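Long-range contacts in probable TonB-dependent siderophore receptor PiuA (Acinetobacter baumannii, PDB 5FP1), which probably takes part in the first step of iron uptake, binding iron-chelating siderophores at the outer membrane, possibly including ferric enterobactin: residues Y292-N297 / D326-T331; L315-L320 / N389-L394; A625-T630 / G643-D648. One frame throughout, in Å; residues are numbered along the deposited sequence.

Contact 1. Residues Y292-N297 / D326-T331. With C8E ((hydroxyethyloxy)tri(ethyloxy)octane), chain J.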
loop_
_atom_site.group_PDB
_atom_site.type_symbol
_atom_site.label_atom_id
_atom_site.label_comp_id
_atom_site.label_asym_id
_atom_site.label_seq_id
_atom_site.Cartn_x
_atom_site.Cartn_y
_atom_site.Cartn_z
ATOM N N TYR A 292 13.519 4.758 14.074
ATOM C CA TYR A 292 14.689 4.820 13.239
ATOM C C TYR A 292 14.469 3.754 12.159
ATOM O O TYR A 292 14.199 2.601 12.478
ATOM C CB TYR A 292 15.937 4.472 14.071
ATOM C CG TYR A 292 16.188 5.381 15.287
ATOM C CD1 TYR A 292 15.520 5.176 16.507
ATOM C CD2 TYR A 292 17.103 6.435 15.215
ATOM C CE1 TYR A 292 15.744 5.999 17.595
ATOM C CE2 TYR A 292 17.331 7.265 16.302
ATOM C CZ TYR A 292 16.651 7.033 17.483
ATOM O OH TYR A 292 16.882 7.851 18.551
ATOM N N ALA A 293 14.548 4.124 10.888
ATOM C CA ALA A 293 14.301 3.146 9.826
ATOM C C ALA A 293 15.424 3.153 8.816
ATOM O O ALA A 293 15.930 4.204 8.443
ATOM C CB ALA A 293 12.974 3.402 9.128
ATOM N N LYS A 294 15.802 1.969 8.362
ATOM C CA LYS A 294 16.788 1.846 7.300
ATOM C C LYS A 294 16.140 0.980 6.227
ATOM O O LYS A 294 15.557 -0.064 6.534
ATOM C CB LYS A 294 18.073 1.195 7.821
ATOM C CG LYS A 294 19.052 0.843 6.706
ATOM C CD LYS A 294 20.423 1.413 6.955
ATOM C CE LYS A 294 21.365 1.161 5.799
ATOM N NZ LYS A 294 22.079 2.426 5.498
ATOM N N SER A 295 16.186 1.427 4.981
ATOM C CA SER A 295 15.485 0.723 3.918
ATOM C C SER A 295 16.343 0.705 2.658
ATOM O O SER A 295 16.737 1.768 2.151
ATOM C CB SER A 295 14.137 1.411 3.630
ATOM O OG SER A 295 13.377 0.671 2.676
ATOM N N LYS A 296 16.634 -0.501 2.173
ATOM C CA LYS A 296 17.411 -0.693 0.953
ATOM C C LYS A 296 16.620 -1.438 -0.098
ATOM O O LYS A 296 15.831 -2.315 0.217
ATOM C CB LYS A 296 18.702 -1.469 1.267
ATOM C CG LYS A 296 19.533 -0.766 2.326
ATOM C CD LYS A 296 20.808 -1.518 2.709
ATOM C CE LYS A 296 21.784 -1.535 1.555
ATOM N NZ LYS A 296 23.193 -1.627 2.038
ATOM N N ASN A 297 16.850 -1.081 -1.357
ATOM C CA ASN A 297 16.201 -1.714 -2.476
ATOM C C ASN A 297 17.212 -1.761 -3.603
ATOM O O ASN A 297 17.871 -0.753 -3.909
ATOM C CB ASN A 297 14.950 -0.883 -2.853
ATOM C CG ASN A 297 13.976 -1.600 -3.774
ATOM O OD1 ASN A 297 14.005 -2.836 -3.975
ATOM N ND2 ASN A 297 13.044 -0.803 -4.324
ATOM N N ASP A 326 19.163 3.535 -0.918
ATOM C CA ASP A 326 19.547 3.327 0.484
ATOM C C ASP A 326 19.056 4.522 1.267
ATOM O O ASP A 326 19.509 5.650 1.058
ATOM C CB ASP A 326 21.059 3.185 0.605
ATOM C CG ASP A 326 21.512 2.826 2.026
ATOM O OD1 ASP A 326 20.798 3.093 2.993
ATOM O OD2 ASP A 326 22.619 2.301 2.168
ATOM N N SER A 327 18.081 4.276 2.120
ATOM C CA SER A 327 17.422 5.334 2.850
ATOM C C SER A 327 17.511 5.134 4.364
ATOM O O SER A 327 17.361 4.023 4.857
ATOM C CB SER A 327 15.958 5.398 2.434
ATOM O OG SER A 327 15.243 6.321 3.248
ATOM N N GLU A 328 17.677 6.234 5.090
ATOM C CA GLU A 328 17.581 6.243 6.552
ATOM C C GLU A 328 16.636 7.335 6.996
ATOM O O GLU A 328 16.698 8.468 6.490
ATOM C CB GLU A 328 18.975 6.476 7.192
ATOM C CG GLU A 328 19.926 5.365 6.809
ATOM C CD GLU A 328 21.281 5.414 7.534
ATOM O OE1 GLU A 328 21.538 6.346 8.331
ATOM O OE2 GLU A 328 22.089 4.502 7.278
ATOM N N THR A 329 15.771 7.001 7.938
ATOM C CA THR A 329 14.776 7.969 8.411
ATOM C C THR A 329 14.729 7.971 9.935
ATOM O O THR A 329 14.773 6.920 10.560
ATOM C CB THR A 329 13.354 7.612 7.898
ATOM O OG1 THR A 329 13.384 7.410 6.473
ATOM C CG2 THR A 329 12.382 8.711 8.253
ATOM N N PHE A 330 14.638 9.153 10.521
ATOM C CA PHE A 330 14.349 9.292 11.948
ATOM C C PHE A 330 13.070 10.084 12.103
ATOM O O PHE A 330 12.912 11.143 11.481
ATOM C CB PHE A 330 15.462 10.056 12.680
ATOM C CG PHE A 330 15.101 10.403 14.118
ATOM C CD1 PHE A 330 15.003 9.416 15.077
ATOM C CD2 PHE A 330 14.820 11.703 14.476
ATOM C CE1 PHE A 330 14.645 9.720 16.388
ATOM C CE2 PHE A 330 14.458 12.014 15.777
ATOM C CZ PHE A 330 14.348 11.017 16.722
ATOM N N THR A 331 12.173 9.581 12.944
ATOM C CA THR A 331 10.931 10.286 13.250
ATOM C C THR A 331 10.738 10.319 14.764
ATOM O O THR A 331 10.978 9.320 15.444
ATOM C CB THR A 331 9.731 9.569 12.587
ATOM O OG1 THR A 331 9.971 9.436 11.178
ATOM C CG2 THR A 331 8.430 10.355 12.799
HETATM C C1 C8E J . 19.348 11.273 8.387
HETATM C C2 C8E J . 18.242 10.616 9.182
HETATM C C3 C8E J . 18.764 9.426 9.986
HETATM C C4 C8E J . 19.201 9.847 11.386
HETATM C C5 C8E J . 19.805 8.692 12.179
HETATM C C6 C8E J . 18.832 7.528 12.266
HETATM C C7 C8E J . 18.982 6.567 11.085
HETATM C C8 C8E J . 18.432 5.190 11.429
HETATM O O9 C8E J . 19.367 4.208 10.982
HETATM C C10 C8E J . 18.863 2.863 10.995
HETATM C C11 C8E J . 18.062 2.534 12.255
HETATM O O12 C8E J . 17.830 1.120 12.361
HETATM O O HOH W 1 14.325 4.987 5.652
#

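Contact 2. Residues L315-L320 / N389-L394. With PO4 (phosphate ion), chain B.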
loop_
_atom_site.group_PDB
_atom_site.type_symbol
_atom_site.label_atom_id
_atom_site.label_comp_id
_atom_site.label_asym_id
_atom_site.label_seq_id
_atom_site.Cartn_x
_atom_site.Cartn_y
_atom_site.Cartn_z
ATOM N N LEU A 315 7.842 -11.372 -30.944
ATOM C CA LEU A 315 9.015 -11.255 -30.090
ATOM C C LEU A 315 8.782 -10.225 -28.950
ATOM O O LEU A 315 7.917 -9.358 -29.036
ATOM C CB LEU A 315 10.235 -10.865 -30.934
ATOM C CG LEU A 315 10.694 -11.920 -31.979
ATOM C CD1 LEU A 315 11.750 -11.312 -32.888
ATOM C CD2 LEU A 315 11.187 -13.171 -31.287
ATOM N N VAL A 316 9.567 -10.354 -27.885
ATOM C CA VAL A 316 9.540 -9.436 -26.743
ATOM C C VAL A 316 10.944 -9.070 -26.350
ATOM O O VAL A 316 11.753 -9.950 -26.003
ATOM C CB VAL A 316 8.844 -10.094 -25.523
ATOM C CG1 VAL A 316 8.943 -9.216 -24.256
ATOM C CG2 VAL A 316 7.412 -10.379 -25.841
ATOM N N TRP A 317 11.225 -7.769 -26.374
ATOM C CA TRP A 317 12.501 -7.207 -25.963
ATOM C C TRP A 317 12.547 -7.049 -24.443
ATOM O O TRP A 317 11.612 -6.516 -23.860
ATOM C CB TRP A 317 12.685 -5.833 -26.585
ATOM C CG TRP A 317 13.932 -5.108 -26.185
ATOM C CD1 TRP A 317 15.207 -5.570 -26.261
ATOM C CD2 TRP A 317 14.027 -3.770 -25.673
ATOM N NE1 TRP A 317 16.088 -4.621 -25.807
ATOM C CE2 TRP A 317 15.392 -3.506 -25.438
ATOM C CE3 TRP A 317 13.100 -2.767 -25.412
ATOM C CZ2 TRP A 317 15.849 -2.280 -24.959
ATOM C CZ3 TRP A 317 13.562 -1.540 -24.927
ATOM C CH2 TRP A 317 14.918 -1.317 -24.708
ATOM N N HIS A 318 13.617 -7.533 -23.816
ATOM C CA HIS A 318 13.756 -7.470 -22.356
ATOM C C HIS A 318 14.256 -6.082 -21.893
ATOM O O HIS A 318 15.377 -5.970 -21.417
ATOM C CB HIS A 318 14.780 -8.476 -21.826
ATOM C CG HIS A 318 14.450 -9.919 -22.052
ATOM N ND1 HIS A 318 13.368 -10.549 -21.468
ATOM C CD2 HIS A 318 15.121 -10.883 -22.735
ATOM C CE1 HIS A 318 13.379 -11.834 -21.796
ATOM N NE2 HIS A 318 14.429 -12.059 -22.568
ATOM N N ARG A 319 13.402 -5.053 -21.984
ATOM C CA ARG A 319 13.722 -3.711 -21.510
ATOM C C ARG A 319 14.091 -3.759 -20.042
ATOM O O ARG A 319 13.393 -4.369 -19.254
ATOM C CB ARG A 319 12.532 -2.763 -21.711
ATOM C CG ARG A 319 12.595 -1.472 -20.911
ATOM C CD ARG A 319 13.732 -0.515 -21.294
ATOM N NE ARG A 319 13.888 0.443 -20.199
ATOM C CZ ARG A 319 13.259 1.610 -20.075
ATOM N NH1 ARG A 319 12.489 2.081 -21.030
ATOM N NH2 ARG A 319 13.450 2.327 -18.988
ATOM N N LEU A 320 15.214 -3.138 -19.692
ATOM C CA LEU A 320 15.713 -3.159 -18.307
ATOM C C LEU A 320 15.237 -1.922 -17.535
ATOM O O LEU A 320 15.338 -0.801 -18.039
ATOM C CB LEU A 320 17.255 -3.215 -18.280
ATOM C CG LEU A 320 17.916 -3.278 -16.892
ATOM C CD1 LEU A 320 19.174 -4.162 -16.959
ATOM C CD2 LEU A 320 18.258 -1.907 -16.367
ATOM N N ASN A 389 20.747 -12.673 -26.469
ATOM C CA ASN A 389 19.506 -13.043 -25.801
ATOM C C ASN A 389 18.629 -11.872 -25.302
ATOM O O ASN A 389 17.812 -12.079 -24.395
ATOM C CB ASN A 389 19.783 -14.002 -24.646
ATOM C CG ASN A 389 20.685 -15.165 -25.050
ATOM O OD1 ASN A 389 20.436 -15.785 -26.055
ATOM N ND2 ASN A 389 21.709 -15.472 -24.243
ATOM N N TRP A 390 18.757 -10.712 -25.948
ATOM C CA TRP A 390 18.041 -9.506 -25.564
ATOM C C TRP A 390 16.552 -9.523 -25.858
ATOM O O TRP A 390 15.834 -8.690 -25.313
ATOM C CB TRP A 390 18.708 -8.219 -26.133
ATOM C CG TRP A 390 19.753 -7.752 -25.210
ATOM C CD1 TRP A 390 21.080 -8.129 -25.204
ATOM C CD2 TRP A 390 19.559 -6.956 -24.046
ATOM N NE1 TRP A 390 21.720 -7.569 -24.135
ATOM C CE2 TRP A 390 20.807 -6.857 -23.398
ATOM C CE3 TRP A 390 18.452 -6.294 -23.495
ATOM C CZ2 TRP A 390 20.978 -6.134 -22.237
ATOM C CZ3 TRP A 390 18.631 -5.553 -22.341
ATOM C CH2 TRP A 390 19.874 -5.489 -21.717
ATOM N N CYS A 391 16.105 -10.403 -26.758
ATOM C CA CYS A 391 14.700 -10.616 -27.006
ATOM C C CYS A 391 14.367 -12.078 -26.841
ATOM O O CYS A 391 15.217 -12.948 -27.050
ATOM C CB CYS A 391 14.298 -10.193 -28.419
ATOM S SG CYS A 391 14.670 -8.478 -28.794
ATOM N N THR A 392 13.124 -12.348 -26.489
ATOM C CA THR A 392 12.652 -13.719 -26.350
ATOM C C THR A 392 11.376 -13.913 -27.172
ATOM O O THR A 392 10.852 -12.955 -27.779
ATOM C CB THR A 392 12.455 -14.078 -24.861
ATOM O OG1 THR A 392 12.312 -15.489 -24.720
ATOM C CG2 THR A 392 11.233 -13.398 -24.275
ATOM N N SER A 393 10.863 -15.133 -27.201
ATOM C CA SER A 393 9.662 -15.421 -27.965
ATOM C C SER A 393 8.415 -14.905 -27.236
ATOM O O SER A 393 8.289 -15.061 -26.028
ATOM C CB SER A 393 9.535 -16.938 -28.230
ATOM O OG SER A 393 8.496 -17.169 -29.159
ATOM N N LEU A 394 7.519 -14.260 -27.954
ATOM C CA LEU A 394 6.230 -13.863 -27.369
ATOM C C LEU A 394 5.497 -15.108 -26.878
ATOM O O LEU A 394 4.965 -15.161 -25.767
ATOM C CB LEU A 394 5.369 -13.143 -28.392
ATOM C CG LEU A 394 3.988 -12.763 -27.869
ATOM C CD1 LEU A 394 4.107 -11.576 -26.906
ATOM C CD2 LEU A 394 3.089 -12.461 -29.052
HETATM P P PO4 B . 9.719 4.293 -21.474
HETATM O O1 PO4 B . 9.803 3.860 -22.923
HETATM O O2 PO4 B . 9.783 3.045 -20.621
HETATM O O3 PO4 B . 8.410 5.035 -21.208
HETATM O O4 PO4 B . 10.892 5.199 -21.143
HETATM O O HOH W 2 16.444 -13.915 -23.220
#

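Contact 3. Residues A625-T630 / G643-D648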
loop_
_atom_site.group_PDB
_atom_site.type_symbol
_atom_site.label_atom_id
_atom_site.label_comp_id
_atom_site.label_asym_id
_atom_site.label_seq_id
_atom_site.Cartn_x
_atom_site.Cartn_y
_atom_site.Cartn_z
ATOM N N ALA A 625 -16.449 -2.191 -7.697
ATOM C CA ALA A 625 -15.717 -3.313 -7.153
ATOM C C ALA A 625 -16.425 -3.871 -5.902
ATOM O O ALA A 625 -17.175 -3.154 -5.237
ATOM C CB ALA A 625 -14.289 -2.890 -6.831
ATOM N N ALA A 626 -16.181 -5.135 -5.578
ATOM C CA ALA A 626 -16.810 -5.750 -4.405
ATOM C C ALA A 626 -16.011 -6.926 -3.918
ATOM O O ALA A 626 -15.348 -7.597 -4.709
ATOM C CB ALA A 626 -18.237 -6.185 -4.720
ATOM N N THR A 627 -16.036 -7.166 -2.605
ATOM C CA THR A 627 -15.375 -8.318 -2.052
ATOM C C THR A 627 -16.277 -8.944 -0.999
ATOM O O THR A 627 -17.101 -8.271 -0.333
ATOM C CB THR A 627 -14.012 -8.020 -1.399
ATOM O OG1 THR A 627 -14.205 -7.256 -0.209
ATOM C CG2 THR A 627 -13.040 -7.247 -2.359
ATOM N N LEU A 628 -16.082 -10.229 -0.838
ATOM C CA LEU A 628 -16.851 -11.015 0.148
ATOM C C LEU A 628 -15.974 -12.124 0.682
ATOM O O LEU A 628 -15.338 -12.856 -0.095
ATOM C CB LEU A 628 -18.107 -11.571 -0.498
ATOM C CG LEU A 628 -18.858 -12.655 0.297
ATOM C CD1 LEU A 628 -19.513 -12.034 1.494
ATOM C CD2 LEU A 628 -19.909 -13.312 -0.585
ATOM N N TRP A 629 -15.922 -12.225 2.010
ATOM C CA TRP A 629 -15.355 -13.375 2.687
ATOM C C TRP A 629 -16.362 -13.830 3.727
ATOM O O TRP A 629 -16.817 -13.026 4.532
ATOM C CB TRP A 629 -14.059 -13.022 3.384
ATOM C CG TRP A 629 -13.470 -14.187 4.073
ATOM C CD1 TRP A 629 -13.451 -14.426 5.406
ATOM C CD2 TRP A 629 -12.842 -15.311 3.453
ATOM N NE1 TRP A 629 -12.848 -15.630 5.667
ATOM C CE2 TRP A 629 -12.462 -16.196 4.482
ATOM C CE3 TRP A 629 -12.568 -15.661 2.124
ATOM C CZ2 TRP A 629 -11.827 -17.410 4.227
ATOM C CZ3 TRP A 629 -11.928 -16.868 1.872
ATOM C CH2 TRP A 629 -11.568 -17.731 2.923
ATOM N N THR A 630 -16.717 -15.109 3.700
ATOM C CA THR A 630 -17.645 -15.634 4.672
ATOM C C THR A 630 -17.258 -17.044 5.109
ATOM O O THR A 630 -16.745 -17.835 4.307
ATOM C CB THR A 630 -19.091 -15.553 4.150
ATOM O OG1 THR A 630 -19.993 -15.875 5.222
ATOM C CG2 THR A 630 -19.322 -16.450 2.954
ATOM N N GLY A 643 -14.657 -17.018 -0.528
ATOM C CA GLY A 643 -14.476 -15.618 -0.891
ATOM C C GLY A 643 -14.697 -15.370 -2.347
ATOM O O GLY A 643 -14.543 -16.277 -3.192
ATOM N N ALA A 644 -15.077 -14.139 -2.653
ATOM C CA ALA A 644 -15.172 -13.664 -4.019
ATOM C C ALA A 644 -14.636 -12.235 -4.035
ATOM O O ALA A 644 -14.958 -11.450 -3.148
ATOM C CB ALA A 644 -16.610 -13.679 -4.506
ATOM N N VAL A 645 -13.821 -11.925 -5.038
ATOM C CA VAL A 645 -13.281 -10.575 -5.294
ATOM C C VAL A 645 -13.650 -10.196 -6.729
ATOM O O VAL A 645 -13.318 -10.927 -7.669
ATOM C CB VAL A 645 -11.733 -10.574 -5.123
ATOM C CG1 VAL A 645 -11.116 -9.248 -5.550
ATOM C CG2 VAL A 645 -11.376 -10.843 -3.668
ATOM N N TYR A 646 -14.343 -9.070 -6.889
ATOM C CA TYR A 646 -14.754 -8.564 -8.163
ATOM C C TYR A 646 -14.203 -7.157 -8.383
ATOM O O TYR A 646 -14.254 -6.310 -7.504
ATOM C CB TYR A 646 -16.282 -8.492 -8.250
ATOM C CG TYR A 646 -16.764 -7.531 -9.298
ATOM C CD1 TYR A 646 -16.692 -7.842 -10.658
ATOM C CD2 TYR A 646 -17.297 -6.301 -8.938
ATOM C CE1 TYR A 646 -17.123 -6.940 -11.622
ATOM C CE2 TYR A 646 -17.746 -5.416 -9.886
ATOM C CZ TYR A 646 -17.664 -5.732 -11.220
ATOM O OH TYR A 646 -18.113 -4.801 -12.123
ATOM N N SER A 647 -13.758 -6.902 -9.589
ATOM C CA SER A 647 -13.445 -5.542 -10.031
ATOM C C SER A 647 -13.925 -5.329 -11.444
ATOM O O SER A 647 -13.817 -6.224 -12.291
ATOM C CB SER A 647 -11.943 -5.301 -9.978
ATOM O OG SER A 647 -11.633 -3.948 -10.350
ATOM N N ASP A 648 -14.439 -4.146 -11.720
ATOM C CA ASP A 648 -14.669 -3.745 -13.103
ATOM C C ASP A 648 -13.299 -3.497 -13.767
ATOM O O ASP A 648 -12.236 -3.567 -13.114
ATOM C CB ASP A 648 -15.518 -2.509 -13.132
ATOM C CG ASP A 648 -16.233 -2.293 -14.476
ATOM O OD1 ASP A 648 -16.100 -3.096 -15.428
ATOM O OD2 ASP A 648 -16.925 -1.286 -14.556
#

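Contact 1. Residues Y292-N297 / D326-T331
In the beta hairpin of strands 284-304 and 315-341, part of the TonB-dependent receptor barrel, Lys-294 meets Asp-326 and Glu-328. The strands run antiparallel, their local axes 4.7 Å apart. Ala-293 with Thr-329 and Ser-295 with Ser-327 are the hydrogen-bonded pairs, and each exchanges two backbone bonds.

On the face of Tyr-292, Lys-294 and Lys-296, the ammonium group of Lys-294 reaches two carboxylates. Lys-294 NZ lies 2.7 Å from Glu-328 OE2, on the anti lone pair. Lys-294 NZ also lies 2.9 Å from Asp-326 OD1, on the syn lone pair. The Lys-294 chain starts anti to the backbone N (chi1 171°) and bends at chi2 and chi4, which brings NZ between the two acids. Lys-296 lies beside Asp-326 and adds a long salt bridge; the paired charges probably largely offset each other.

Further along this face, Phe-330 CD1 sits over one face of the Tyr-292 ring, toward its rim, 3.4 Å from Tyr-292 CE2. The ring planes are 46° apart. A detergent molecule lies along the same face. Its C11 is 3.4 Å from Tyr-292 CB, and its C6 meets the edge of the tyrosine ring. This detergent contact is consistent with a membrane-facing surface.

The other face bears small side chains: Ala-293, Ser-295, Ser-327 and Thr-329. One water bridges Ser-327 OG (2.9 Å) and Thr-329 OG1 (2.7 Å). Ser-295 OG bonds to Asn-269 and Thr-105, and Ser-327 OG to Gln-358. Strands 264-279 and 346-368 flank the hairpin, and the plug-domain loop with Asn-103 and Thr-105 touches this face, probably the barrel interior.

Contact 2. Residues L315-L320 / N389-L394
Val-316 CG2 meets Leu-394 CD1 at 3.7 Å, the two side chains crossing at about a right angle. They belong to a short antiparallel pairing in which strand 391-393 adds to the start of the long barrel strand 315-341. On the other face Trp-317 and Cys-391 form a non-hydrogen-bonded pair. Cys-391 SG lies at the edge of the Trp-317 ring, 3.9 Å from Trp-317 CD1, in a sulfur-aromatic contact. The same sulfur forms the disulfide with Cys-383, which ties strand 391-393 to the preceding part of its loop. The pairing thus holds this disulfide-closed loop back onto the end of a barrel strand.

Trp-390 lies beside Trp-317 and points the same way, with their rings oblique. Trp-390 CE3 is 3.7 Å from Trp-317 NE1. Each indole N-H has a partner elsewhere: Trp-317 NE1 bonds to Phe-379 O, and Trp-390 NE1 to Asp-404.

Val-316 and Thr-392 exchange two backbone hydrogen bonds. A third, from His-318 N to Trp-390 O, is nearly straight at 176°. His-318 is also the centre of an inverse gamma turn. With its CG anti to the carbonyl carbon (chi1 -63°), the imidazole lies against strand 391-393 and crosses Thr-392 at about a right angle. His-318 CE1 touches Thr-392 CG2 at 3.6 Å. Trp-259 meets the rings of both His-318 and Trp-390.

Arg-319 turns away from strand 391-393. It forms a salt bridge with Asp-306 and a weak bond to a phosphate, probably from the crystallisation liquor, that His-700 also holds. At the polar edge, Asn-389 O lies in the plane of the His-318 ring. A water joins the two residues, donating to Asn-389 O at 2.6 Å and lying 2.8 Å from His-318 NE2.

Contact 3. Residues A625-T630 / G643-D648
Trp-629 and Gly-643 meet because the indole leaves its strand with CG anti to the backbone N (chi1 -180°) and chi2 at -106°. This lays Trp-629 CE3 3.6 Å from Gly-643 CA. The indole packs directly on the glycine backbone. Tyr-646 also has CG anti to its N (chi1 159°), and its ring edge comes to Ala-626, with Tyr-646 CD2 3.7 Å from Ala-626 N.

The strands form an antiparallel hairpin of the barrel, 624-635 with 638-651. Ala-626 with Tyr-646 and Leu-628 with Ala-644 are the hydrogen-bonded pairs, joined by four backbone bonds. Gly-643 CA also makes a short CA-H...O contact to Leu-628 O, at 3.0 Å. Thr-627 and Val-645 lie side by side, their CG2 methyls 4.2 Å apart.

The face of Thr-627 and Trp-629 looks toward the plug: Thr-627 OG1 bonds to Thr-66 O, and Trp-629 NE1 to Asp-54. On the other face, detergent touches Ala-626 and Tyr-646. Between 625-630 and 643-648, side chains make no hydrogen bond or salt bridge. Backbone bonding and apolar packing join this hairpin, while Thr-627 and Trp-629 spend their polar groups on the plug.

In the fold
All three contacts are antiparallel strand pairings, and each is partly buried. Contacts 1 and 3 lie in the barrel wall, on opposite sides of the chain's centre, their centres about 36 Å apart. Both have one face near the plug and detergent on the other. Contact 1 adds a charged network to its wall, whereas contact 3 relies on backbone bonds and mostly apolar side chains. The centre of contact 2 lies about 30 Å from the centre of the chain, against about 18 Å for the other two; there a disulfide-linked loop joins the barrel. Contact 2 shares strand 315-341 with contact 1, about 13 Å away at the nearest atoms, and is richer in indole, imidazole and sulfur.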